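Local coordinates for protein spectinomycin 9-adenylyltransferase (Enterococcus faecalis, PDB 6SXJ) that catalyses ATP-dependent adenylylation of spectinomycin at the 9-hydroxyl, with release of diphosphate, giving bacteria resistance to this antibiotic but not to streptomycin, at residues Q93-W98 with I132-A137; Q136-N141 with P155-S160. One frame throughout, in Å; residues are numbered along the deposited sequence.

Contact 1. Residues Q93-W98 with I132-A137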
# COMPACT_ATOMS: atom_id res chain seq x y z
N GLN A 93 -19.52 7.71 2.65
CA GLN A 93 -19.99 9.09 2.72
C GLN A 93 -18.85 10.05 3.03
O GLN A 93 -18.92 11.24 2.67
CB GLN A 93 -21.09 9.22 3.76
CG GLN A 93 -20.64 8.89 5.18
CD GLN A 93 -21.50 9.55 6.25
OE1 GLN A 93 -22.47 10.25 5.94
NE2 GLN A 93 -21.15 9.34 7.51
N GLU A 94 -17.80 9.58 3.70
CA GLU A 94 -16.67 10.43 4.04
C GLU A 94 -15.83 10.81 2.84
O GLU A 94 -14.95 11.68 2.96
CB GLU A 94 -15.79 9.74 5.08
CG GLU A 94 -16.47 9.59 6.43
CD GLU A 94 -15.52 9.21 7.51
OE1 GLU A 94 -14.44 8.68 7.15
OE2 GLU A 94 -15.84 9.44 8.70
N MET A 95 -16.07 10.20 1.68
CA MET A 95 -15.31 10.53 0.49
C MET A 95 -15.97 11.61 -0.37
O MET A 95 -15.34 12.09 -1.32
CB MET A 95 -15.07 9.29 -0.37
CG MET A 95 -14.75 8.00 0.39
SD MET A 95 -13.53 8.12 1.72
CE MET A 95 -12.08 8.62 0.81
N VAL A 96 -17.16 12.07 0.00
CA VAL A 96 -17.90 13.07 -0.77
C VAL A 96 -18.15 14.26 0.15
O VAL A 96 -18.59 14.07 1.28
CB VAL A 96 -19.23 12.52 -1.30
CG1 VAL A 96 -19.01 11.35 -2.26
CG2 VAL A 96 -20.15 12.11 -0.15
N PRO A 97 -17.88 15.50 -0.29
CA PRO A 97 -17.18 15.82 -1.55
C PRO A 97 -15.72 15.39 -1.46
O PRO A 97 -15.16 15.39 -0.35
CB PRO A 97 -17.32 17.34 -1.67
CG PRO A 97 -17.54 17.82 -0.26
CD PRO A 97 -18.24 16.71 0.47
N TRP A 98 -15.10 15.02 -2.57
CA TRP A 98 -13.72 14.55 -2.51
C TRP A 98 -12.82 15.61 -1.90
O TRP A 98 -12.93 16.80 -2.23
CB TRP A 98 -13.21 14.17 -3.90
CG TRP A 98 -11.74 13.86 -3.88
CD1 TRP A 98 -10.73 14.61 -4.40
CD2 TRP A 98 -11.12 12.72 -3.27
NE1 TRP A 98 -9.52 14.00 -4.17
CE2 TRP A 98 -9.73 12.84 -3.47
CE3 TRP A 98 -11.60 11.60 -2.58
CZ2 TRP A 98 -8.82 11.89 -3.02
CZ3 TRP A 98 -10.69 10.66 -2.13
CH2 TRP A 98 -9.32 10.81 -2.35
N ILE A 132 -3.58 7.76 -3.42
CA ILE A 132 -2.95 6.97 -4.47
C ILE A 132 -3.55 5.58 -4.53
O ILE A 132 -3.67 4.98 -5.61
CB ILE A 132 -1.43 6.91 -4.23
CG1 ILE A 132 -0.88 8.32 -3.98
CG2 ILE A 132 -0.72 6.29 -5.41
CD1 ILE A 132 0.53 8.33 -3.44
N MET A 133 -3.95 5.04 -3.37
CA MET A 133 -4.57 3.73 -3.32
C MET A 133 -5.94 3.76 -3.99
O MET A 133 -6.23 2.95 -4.88
CB MET A 133 -4.69 3.27 -1.87
CG MET A 133 -3.41 3.40 -1.08
SD MET A 133 -3.58 2.99 0.66
CE MET A 133 -4.72 1.60 0.59
N LEU A 134 -6.79 4.70 -3.57
CA LEU A 134 -8.11 4.82 -4.19
C LEU A 134 -8.00 5.07 -5.68
O LEU A 134 -8.81 4.57 -6.47
CB LEU A 134 -8.90 5.93 -3.50
CG LEU A 134 -9.16 5.77 -2.00
CD1 LEU A 134 -9.92 6.97 -1.45
CD2 LEU A 134 -9.91 4.48 -1.73
N TYR A 135 -6.99 5.85 -6.09
CA TYR A 135 -6.76 6.04 -7.52
C TYR A 135 -6.37 4.72 -8.18
O TYR A 135 -6.91 4.35 -9.23
CB TYR A 135 -5.68 7.09 -7.74
CG TYR A 135 -5.36 7.36 -9.18
CD1 TYR A 135 -6.08 8.30 -9.91
CD2 TYR A 135 -4.34 6.68 -9.83
CE1 TYR A 135 -5.80 8.55 -11.24
CE2 TYR A 135 -4.05 6.92 -11.15
CZ TYR A 135 -4.78 7.85 -11.86
OH TYR A 135 -4.48 8.09 -13.18
N GLN A 136 -5.43 4.00 -7.57
CA GLN A 136 -5.03 2.70 -8.09
C GLN A 136 -6.22 1.74 -8.11
O GLN A 136 -6.55 1.16 -9.15
CB GLN A 136 -3.90 2.14 -7.22
CG GLN A 136 -3.38 0.78 -7.64
CD GLN A 136 -2.10 0.40 -6.91
OE1 GLN A 136 -1.80 0.92 -5.85
NE2 GLN A 136 -1.34 -0.52 -7.50
N ALA A 137 -6.87 1.56 -6.96
CA ALA A 137 -7.98 0.62 -6.88
C ALA A 137 -9.10 0.98 -7.85
O ALA A 137 -9.67 0.10 -8.50
CB ALA A 137 -8.51 0.58 -5.45
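M95 meets L134 tip to tip, and W98 reaches the same leucine with the edge of its ring. The path of M95 begins at CB, which points toward helix 130-139 but is still 5.8 Å from L134 CD1. CG is nearer, 5.3 Å from L134 CD1, but still does not touch. SD comes next, yet it stays 4.9 Å from L134 CD1. Bends at chi2 (-46°) and chi3 (-63°) then turn the end of the chain. CE therefore makes the touch, 3.5 Å from L134 CD1. The same methyl lies 3.8 Å from W98 CZ3, so methionine and indole also pack on each other within their own loop.

This loop joins the antiparallel strands 85-91 and 103-108 of the mixed sheet in the nucleotidyltransferase domain. It opens with a short 3-10 turn, Q93 to M95, and has a cis peptide before P97. M95 also packs on I90 and P102. L134 reaches I90 too, so the buried helix side rests on both the strand and the loop that follows it.

W98 has CG anti to its backbone N (chi1 172°), which sends the indole toward the helix. Its CZ3 is 3.8 Å from L134 CD1, and CH2 is slightly farther. The methyl lies near the ring plane, at the edge and not over a face. L134 thus offers one branch, CD1, to both partners. At the polar side of the indole, NE1 is hydrogen-bonded to D161 OD1 on helix 159-173.

Contact 2. Residues Q136-N141 with P155-S160; sequences QAKRKN and PDIPFS
P155 meets K138 through its carbonyl group. Its CB points away from helix 130-139, but P155 O lies 3.5 Å from K138 CE. This is a packing contact of the lysine chain with a backbone oxygen.

D156 follows. Its CB also points away, but the carboxylate end comes nearer the lysine. OD1 is 3.8 Å from K138 NZ, a long salt bridge at the protein surface. The two side chains run obliquely past each other. K138 gets there with CG anti to its backbone N (chi1 -165°) and a nearly extended chain that bends at chi4 (-78°). That last bend turns the ammonium group toward D156.

I157 points toward the helix, and its CD1 lies 4.5 Å from K138 CD, a loose apolar contact. The lysine therefore uses its methylene groups and its charge on three successive residues. This run of chain leads into helix 159-173, in the C-terminal domain of the aminoglycoside adenylyltransferase family. P158 takes the N-cap position, and F159 and S160 begin the helix.

On the other segment, the helix ends after R139, and K140 leaves helical geometry. N141 turns back there: its ND2 donates to A137 O at 3.0 Å, with an N-H...O angle of 159°. The carbonyl oxygen lies close to the amide plane of N141.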
# COMPACT_ATOMS: atom_id res chain seq x y z
N GLN A 136 -5.43 4.00 -7.57
CA GLN A 136 -5.03 2.70 -8.09
C GLN A 136 -6.22 1.74 -8.11
O GLN A 136 -6.55 1.16 -9.15
CB GLN A 136 -3.90 2.14 -7.22
CG GLN A 136 -3.38 0.78 -7.64
CD GLN A 136 -2.10 0.40 -6.91
OE1 GLN A 136 -1.80 0.92 -5.85
NE2 GLN A 136 -1.34 -0.52 -7.50
N ALA A 137 -6.87 1.56 -6.96
CA ALA A 137 -7.98 0.62 -6.88
C ALA A 137 -9.10 0.98 -7.85
O ALA A 137 -9.67 0.10 -8.50
CB ALA A 137 -8.51 0.58 -5.45
N LYS A 138 -9.42 2.27 -7.96
CA LYS A 138 -10.52 2.69 -8.82
C LYS A 138 -10.28 2.31 -10.27
O LYS A 138 -11.23 2.02 -11.00
CB LYS A 138 -10.74 4.20 -8.69
CG LYS A 138 -12.06 4.70 -9.25
CD LYS A 138 -12.50 6.01 -8.60
CE LYS A 138 -13.74 6.58 -9.28
NZ LYS A 138 -13.41 7.27 -10.57
N ARG A 139 -9.02 2.29 -10.70
CA ARG A 139 -8.73 1.97 -12.10
C ARG A 139 -8.69 0.47 -12.35
O ARG A 139 -9.06 0.03 -13.45
CB ARG A 139 -7.40 2.60 -12.52
CG ARG A 139 -7.45 4.12 -12.69
CD ARG A 139 -6.05 4.73 -12.73
NE ARG A 139 -5.30 4.33 -13.92
CZ ARG A 139 -4.22 3.55 -13.91
NH1 ARG A 139 -3.76 3.07 -12.76
NH2 ARG A 139 -3.61 3.24 -15.05
N LYS A 140 -8.24 -0.32 -11.39
CA LYS A 140 -8.26 -1.77 -11.54
C LYS A 140 -8.40 -2.42 -10.17
O LYS A 140 -7.53 -2.24 -9.31
CB LYS A 140 -7.01 -2.29 -12.26
CG LYS A 140 -6.99 -3.81 -12.41
CD LYS A 140 -6.48 -4.25 -13.77
CE LYS A 140 -6.90 -5.68 -14.09
NZ LYS A 140 -8.33 -5.78 -14.51
N ASN A 141 -9.48 -3.17 -9.99
CA ASN A 141 -9.74 -3.88 -8.75
C ASN A 141 -10.48 -5.17 -9.07
O ASN A 141 -10.98 -5.37 -10.18
CB ASN A 141 -10.56 -3.02 -7.79
CG ASN A 141 -11.96 -2.75 -8.31
OD1 ASN A 141 -12.84 -3.60 -8.19
ND2 ASN A 141 -12.17 -1.58 -8.90
N PRO A 155 -16.12 9.06 -5.65
CA PRO A 155 -16.16 10.17 -6.60
C PRO A 155 -14.95 10.15 -7.53
O PRO A 155 -13.95 9.47 -7.27
CB PRO A 155 -16.15 11.41 -5.71
CG PRO A 155 -15.40 10.97 -4.47
CD PRO A 155 -15.77 9.51 -4.28
N ASP A 156 -15.05 10.91 -8.62
CA ASP A 156 -13.89 11.13 -9.46
C ASP A 156 -12.78 11.74 -8.61
O ASP A 156 -13.02 12.67 -7.83
CB ASP A 156 -14.25 12.05 -10.63
CG ASP A 156 -15.31 11.44 -11.54
OD1 ASP A 156 -15.68 10.26 -11.33
OD2 ASP A 156 -15.77 12.14 -12.46
N ILE A 157 -11.58 11.19 -8.72
CA ILE A 157 -10.45 11.68 -7.94
C ILE A 157 -9.51 12.41 -8.91
O ILE A 157 -8.93 11.78 -9.80
CB ILE A 157 -9.72 10.54 -7.22
CG1 ILE A 157 -10.71 9.72 -6.41
CG2 ILE A 157 -8.64 11.12 -6.30
CD1 ILE A 157 -10.10 8.49 -5.75
N PRO A 158 -9.34 13.73 -8.77
CA PRO A 158 -8.45 14.45 -9.69
C PRO A 158 -7.03 13.92 -9.59
O PRO A 158 -6.49 13.74 -8.50
CB PRO A 158 -8.55 15.90 -9.22
CG PRO A 158 -8.91 15.81 -7.77
CD PRO A 158 -9.80 14.58 -7.66
N PHE A 159 -6.42 13.67 -10.75
CA PHE A 159 -5.03 13.24 -10.74
C PHE A 159 -4.12 14.28 -10.12
O PHE A 159 -3.03 13.94 -9.63
CB PHE A 159 -4.56 12.93 -12.16
CG PHE A 159 -3.16 12.42 -12.22
CD1 PHE A 159 -2.12 13.27 -12.55
CD2 PHE A 159 -2.88 11.09 -11.96
CE1 PHE A 159 -0.83 12.81 -12.62
CE2 PHE A 159 -1.58 10.62 -12.03
CZ PHE A 159 -0.55 11.48 -12.36
N SER A 160 -4.53 15.55 -10.11
CA SER A 160 -3.74 16.57 -9.44
C SER A 160 -3.57 16.24 -7.96
O SER A 160 -2.50 16.45 -7.39
CB SER A 160 -4.40 17.94 -9.62
OG SER A 160 -5.55 18.08 -8.80

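How the contacts relate
Contacts 1 and 2 share Q136 and A137 and both use helix 130-139, with centres about 7 Å apart. L134 serves contact 1 and K138, four residues later, serves contact 2. The other two segments also pack on each other. W98 CZ2 is 3.4 Å from I157 CG2, and W98 CD1 is 3.4 Å from P158 CD. L134 CB adds a contact of 3.6 Å with I157 CD1. Contact 1 is buried, whereas contact 2 lies at the surface. Together they join the loop between strands 85-91 and 103-108, the helix and the lead into helix 159-173. As in related adenylyltransferases, the substrates probably bind between the nucleotidyltransferase and helical domains.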